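Local structure of separin (Saccharomyces cerevisiae, 5U1T) at residues S431-S443 with F476-L488. The protein cleaves the cohesin subunit SCC1 as a caspase-like cysteine protease, releasing sister chromatids at the onset of anaphase, and is held inactive by securin for most of the cell cycle. Sequence-based numbering, arbitrary orientation.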
loop_
_atom_site.group_PDB
_atom_site.type_symbol
_atom_site.label_atom_id
_atom_site.label_comp_id
_atom_site.label_asym_id
_atom_site.label_seq_id
_atom_site.Cartn_x
_atom_site.Cartn_y
_atom_site.Cartn_z
ATOM N N SER A 431 17.222 4.762 34.626
ATOM C CA SER A 431 15.960 4.112 35.003
ATOM C C SER A 431 15.559 2.920 34.126
ATOM O O SER A 431 14.688 2.139 34.525
ATOM C CB SER A 431 14.809 5.142 35.034
ATOM O OG SER A 431 14.874 6.076 33.967
ATOM N N HIS A 432 16.172 2.765 32.955
ATOM C CA HIS A 432 15.891 1.583 32.145
ATOM C C HIS A 432 16.270 0.364 32.995
ATOM O O HIS A 432 15.509 -0.607 33.069
ATOM C CB HIS A 432 16.660 1.617 30.809
ATOM C CG HIS A 432 16.150 0.659 29.768
ATOM N ND1 HIS A 432 14.824 0.603 29.383
ATOM C CD2 HIS A 432 16.799 -0.259 29.006
ATOM C CE1 HIS A 432 14.678 -0.312 28.434
ATOM N NE2 HIS A 432 15.859 -0.853 28.188
ATOM N N ARG A 433 17.421 0.449 33.665
ATOM C CA ARG A 433 17.895 -0.610 34.557
ATOM C C ARG A 433 16.836 -1.022 35.573
ATOM O O ARG A 433 16.589 -2.209 35.788
ATOM C CB ARG A 433 19.141 -0.170 35.323
ATOM C CG ARG A 433 20.411 -0.062 34.529
ATOM C CD ARG A 433 21.564 0.340 35.461
ATOM N NE ARG A 433 22.822 0.535 34.730
ATOM C CZ ARG A 433 24.007 0.748 35.304
ATOM N NH1 ARG A 433 24.114 0.796 36.638
ATOM N NH2 ARG A 433 25.091 0.902 34.540
ATOM N N THR A 434 16.224 -0.032 36.211
ATOM C CA THR A 434 15.243 -0.307 37.242
ATOM C C THR A 434 14.036 -1.031 36.673
ATOM O O THR A 434 13.595 -2.040 37.227
ATOM C CB THR A 434 14.782 0.984 37.936
ATOM O OG1 THR A 434 15.905 1.597 38.587
ATOM C CG2 THR A 434 13.709 0.678 38.966
ATOM N N ILE A 435 13.515 -0.522 35.562
ATOM C CA ILE A 435 12.313 -1.072 34.964
ATOM C C ILE A 435 12.556 -2.532 34.602
ATOM O O ILE A 435 11.683 -3.379 34.790
ATOM C CB ILE A 435 11.878 -0.242 33.722
ATOM C CG1 ILE A 435 11.665 1.214 34.134
ATOM C CG2 ILE A 435 10.605 -0.796 33.104
ATOM C CD1 ILE A 435 11.040 2.067 33.085
ATOM N N LEU A 436 13.759 -2.828 34.120
ATOM C CA LEU A 436 14.098 -4.194 33.737
ATOM C C LEU A 436 14.257 -5.057 34.977
ATOM O O LEU A 436 13.931 -6.246 34.952
ATOM C CB LEU A 436 15.374 -4.236 32.894
ATOM C CG LEU A 436 15.312 -3.610 31.500
ATOM C CD1 LEU A 436 16.667 -3.689 30.821
ATOM C CD2 LEU A 436 14.246 -4.281 30.665
ATOM N N LYS A 437 14.762 -4.457 36.059
ATOM C CA LYS A 437 14.843 -5.140 37.357
ATOM C C LYS A 437 13.458 -5.466 37.882
ATOM O O LYS A 437 13.189 -6.592 38.294
ATOM C CB LYS A 437 15.584 -4.289 38.395
ATOM C CG LYS A 437 17.086 -4.309 38.270
ATOM C CD LYS A 437 17.737 -3.723 39.485
ATOM C CE LYS A 437 19.214 -4.064 39.530
ATOM N NZ LYS A 437 19.760 -3.970 40.933
ATOM N N PHE A 438 12.585 -4.462 37.861
ATOM C CA PHE A 438 11.244 -4.601 38.392
ATOM C C PHE A 438 10.462 -5.596 37.553
ATOM O O PHE A 438 9.549 -6.257 38.047
ATOM C CB PHE A 438 10.542 -3.241 38.470
ATOM C CG PHE A 438 10.547 -2.627 39.874
ATOM C CD1 PHE A 438 9.525 -2.903 40.781
ATOM C CD2 PHE A 438 11.570 -1.787 40.280
ATOM C CE1 PHE A 438 9.520 -2.345 42.051
ATOM C CE2 PHE A 438 11.572 -1.226 41.553
ATOM C CZ PHE A 438 10.547 -1.507 42.440
ATOM N N GLU A 439 10.850 -5.735 36.292
ATOM C CA GLU A 439 10.332 -6.822 35.484
ATOM C C GLU A 439 10.626 -8.166 36.163
ATOM O O GLU A 439 9.739 -9.004 36.283
ATOM C CB GLU A 439 10.924 -6.791 34.081
ATOM C CG GLU A 439 10.374 -7.871 33.186
ATOM C CD GLU A 439 10.584 -7.564 31.716
ATOM O OE1 GLU A 439 11.629 -6.960 31.384
ATOM O OE2 GLU A 439 9.706 -7.915 30.890
ATOM N N LYS A 440 11.851 -8.367 36.636
ATOM C CA LYS A 440 12.202 -9.665 37.203
ATOM C C LYS A 440 11.520 -9.881 38.560
ATOM O O LYS A 440 11.058 -10.991 38.832
ATOM C CB LYS A 440 13.727 -9.823 37.314
ATOM C CG LYS A 440 14.469 -9.502 36.003
ATOM C CD LYS A 440 15.563 -10.529 35.604
ATOM C CE LYS A 440 15.700 -10.619 34.063
ATOM N NZ LYS A 440 16.667 -11.697 33.581
ATOM N N PHE A 441 11.448 -8.834 39.396
ATOM C CA PHE A 441 10.676 -8.880 40.653
ATOM C C PHE A 441 9.236 -9.311 40.384
ATOM O O PHE A 441 8.776 -10.320 40.919
ATOM C CB PHE A 441 10.643 -7.517 41.376
ATOM C CG PHE A 441 11.997 -6.922 41.651
ATOM C CD1 PHE A 441 13.134 -7.712 41.712
ATOM C CD2 PHE A 441 12.125 -5.558 41.854
ATOM C CE1 PHE A 441 14.366 -7.148 41.954
ATOM C CE2 PHE A 441 13.359 -4.993 42.099
ATOM C CZ PHE A 441 14.477 -5.789 42.144
ATOM N N ILE A 442 8.541 -8.532 39.548
ATOM C CA ILE A 442 7.130 -8.761 39.266
ATOM C C ILE A 442 6.916 -10.195 38.837
ATOM O O ILE A 442 6.042 -10.881 39.357
ATOM C CB ILE A 442 6.599 -7.803 38.196
ATOM C CG1 ILE A 442 6.609 -6.380 38.743
ATOM C CG2 ILE A 442 5.181 -8.181 37.809
ATOM C CD1 ILE A 442 6.319 -5.327 37.720
ATOM N N SER A 443 7.760 -10.659 37.931
ATOM C CA SER A 443 7.743 -12.045 37.512
ATOM C C SER A 443 7.870 -13.019 38.681
ATOM O O SER A 443 7.285 -14.094 38.650
ATOM C CB SER A 443 8.864 -12.291 36.515
ATOM O OG SER A 443 8.669 -11.493 35.358
ATOM N N PHE A 476 9.670 6.546 30.293
ATOM C CA PHE A 476 9.465 5.789 31.501
ATOM C C PHE A 476 8.172 5.015 31.502
ATOM O O PHE A 476 8.129 3.894 31.923
ATOM C CB PHE A 476 9.467 6.719 32.709
ATOM C CG PHE A 476 9.113 6.038 33.991
ATOM C CD1 PHE A 476 7.814 5.876 34.353
ATOM C CD2 PHE A 476 10.081 5.549 34.812
ATOM C CE1 PHE A 476 7.483 5.233 35.506
ATOM C CE2 PHE A 476 9.760 4.910 35.973
ATOM C CZ PHE A 476 8.457 4.747 36.317
ATOM N N CYS A 477 7.110 5.617 31.012
ATOM C CA CYS A 477 5.823 4.970 31.022
ATOM C C CYS A 477 5.638 3.888 30.006
ATOM O O CYS A 477 4.940 2.940 30.253
ATOM C CB CYS A 477 4.729 5.992 30.848
ATOM S SG CYS A 477 4.374 6.912 32.330
ATOM N N GLN A 478 6.258 4.039 28.855
ATOM C CA GLN A 478 6.108 3.043 27.828
ATOM C C GLN A 478 6.877 1.816 28.176
ATOM O O GLN A 478 6.411 0.727 27.973
ATOM C CB GLN A 478 6.509 3.577 26.478
ATOM C CG GLN A 478 5.326 3.687 25.555
ATOM C CD GLN A 478 5.538 4.714 24.509
ATOM O OE1 GLN A 478 6.624 4.841 23.979
ATOM N NE2 GLN A 478 4.511 5.462 24.210
ATOM N N ASN A 479 8.063 2.001 28.708
ATOM C CA ASN A 479 8.854 0.861 29.133
ATOM C C ASN A 479 8.228 0.120 30.310
ATOM O O ASN A 479 8.308 -1.111 30.386
ATOM C CB ASN A 479 10.257 1.301 29.487
ATOM C CG ASN A 479 11.138 1.373 28.281
ATOM O OD1 ASN A 479 11.926 0.467 28.028
ATOM N ND2 ASN A 479 10.989 2.433 27.497
ATOM N N ALA A 480 7.604 0.867 31.223
ATOM C CA ALA A 480 6.918 0.261 32.364
ATOM C C ALA A 480 5.733 -0.532 31.845
ATOM O O ALA A 480 5.312 -1.527 32.433
ATOM C CB ALA A 480 6.461 1.330 33.364
ATOM N N PHE A 481 5.194 -0.075 30.726
ATOM C CA PHE A 481 4.075 -0.760 30.105
ATOM C C PHE A 481 4.511 -2.061 29.443
ATOM O O PHE A 481 3.976 -3.133 29.742
ATOM C CB PHE A 481 3.417 0.127 29.077
ATOM C CG PHE A 481 2.228 -0.498 28.442
ATOM C CD1 PHE A 481 2.367 -1.279 27.301
ATOM C CD2 PHE A 481 0.968 -0.314 28.983
ATOM C CE1 PHE A 481 1.285 -1.858 26.719
ATOM C CE2 PHE A 481 -0.128 -0.894 28.384
ATOM C CZ PHE A 481 0.037 -1.669 27.246
ATOM N N ILE A 482 5.459 -1.951 28.522
ATOM C CA ILE A 482 5.985 -3.117 27.839
ATOM C C ILE A 482 6.541 -4.160 28.807
ATOM O O ILE A 482 6.183 -5.330 28.716
ATOM C CB ILE A 482 7.084 -2.724 26.845
ATOM C CG1 ILE A 482 6.462 -2.049 25.627
ATOM C CG2 ILE A 482 7.863 -3.936 26.410
ATOM C CD1 ILE A 482 7.396 -1.101 24.907
ATOM N N HIS A 483 7.400 -3.763 29.739
ATOM C CA HIS A 483 8.139 -4.766 30.507
ATOM C C HIS A 483 7.469 -5.219 31.805
ATOM O O HIS A 483 7.864 -6.240 32.374
ATOM C CB HIS A 483 9.535 -4.247 30.846
ATOM C CG HIS A 483 10.382 -3.959 29.646
ATOM N ND1 HIS A 483 11.400 -4.795 29.232
ATOM C CD2 HIS A 483 10.372 -2.924 28.772
ATOM C CE1 HIS A 483 11.976 -4.286 28.159
ATOM N NE2 HIS A 483 11.371 -3.152 27.857
ATOM N N CYS A 484 6.480 -4.460 32.277
ATOM C CA CYS A 484 5.933 -4.664 33.615
ATOM C C CYS A 484 4.415 -4.731 33.656
ATOM O O CYS A 484 3.863 -5.697 34.177
ATOM C CB CYS A 484 6.414 -3.560 34.558
ATOM S SG CYS A 484 8.184 -3.611 34.944
ATOM N N PHE A 485 3.745 -3.714 33.124
ATOM C CA PHE A 485 2.288 -3.620 33.204
ATOM C C PHE A 485 1.601 -4.805 32.550
ATOM O O PHE A 485 0.637 -5.337 33.077
ATOM C CB PHE A 485 1.811 -2.320 32.567
ATOM C CG PHE A 485 0.326 -2.174 32.518
ATOM C CD1 PHE A 485 -0.379 -1.776 33.629
ATOM C CD2 PHE A 485 -0.369 -2.411 31.341
ATOM C CE1 PHE A 485 -1.747 -1.631 33.581
ATOM C CE2 PHE A 485 -1.737 -2.265 31.278
ATOM C CZ PHE A 485 -2.433 -1.884 32.403
ATOM N N THR A 486 2.118 -5.231 31.407
ATOM C CA THR A 486 1.521 -6.316 30.615
ATOM C C THR A 486 1.570 -7.679 31.322
ATOM O O THR A 486 0.772 -8.578 31.038
ATOM C CB THR A 486 2.234 -6.441 29.276
ATOM O OG1 THR A 486 3.642 -6.584 29.524
ATOM C CG2 THR A 486 1.984 -5.206 28.414
ATOM N N ARG A 487 2.512 -7.813 32.252
ATOM C CA ARG A 487 2.611 -8.995 33.106
ATOM C C ARG A 487 1.532 -9.045 34.183
ATOM O O ARG A 487 1.378 -10.052 34.864
ATOM C CB ARG A 487 3.981 -9.041 33.775
ATOM C CG ARG A 487 5.093 -8.804 32.807
ATOM C CD ARG A 487 6.420 -8.863 33.489
ATOM N NE ARG A 487 6.978 -10.210 33.461
ATOM C CZ ARG A 487 7.515 -10.765 32.379
ATOM N NH1 ARG A 487 7.546 -10.082 31.229
ATOM N NH2 ARG A 487 8.009 -12.003 32.442
ATOM N N LEU A 488 0.796 -7.959 34.361
ATOM C CA LEU A 488 -0.186 -7.928 35.435
ATOM C C LEU A 488 -1.488 -8.535 34.990
ATOM O O LEU A 488 -2.322 -8.894 35.819
ATOM C CB LEU A 488 -0.420 -6.507 35.912
ATOM C CG LEU A 488 0.832 -5.822 36.429
ATOM C CD1 LEU A 488 0.492 -4.372 36.661
ATOM C CD2 LEU A 488 1.329 -6.507 37.688
#
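H483 and R487, four residues apart, both reach E439 on the neighbouring helix. The H483 ring gives its ND1 hydrogen to E439 OE1 (3.1 Å, N-H...O 150°); the oxygen lies in the ring plane and is approached from its syn side but tilted out of the carboxylate plane, carboxylate and ring standing steeply to each other. E439 extends across the interface because its CG is turned away from the backbone N (chi1 -178°), and its second carboxylate oxygen, OE2, forms a salt bridge with R487 NH1 at 3.1 Å. That oxygen sits well out of the guanidinium plane, which makes the attraction one of charge alone. Bent at chi3, the R487 chain turns NE and NH2 to S443 OG in two weak hydrogen bonds, while the same hydroxyl donates to E439 O. H432 directs its ring edge to the H483 face in an offset edge-to-face pair, centroids 5.9 Å apart.

Apolar contacts fill the more buried side. I435 fits as a knob among F476, N479, A480 and C484, and C484 fits in turn among I435, F438, E439 and I442; I442 CD1 lies 3.6 Å from C484 CB. Helix 448-458 covers F438, F476 and L488.

Near-parallel segment axes, 8.6 Å apart at closest approach and crossing at -25°, and reciprocal knobs-into-holes mark this as side-by-side helix packing within separase's helical region, away from the protease active site.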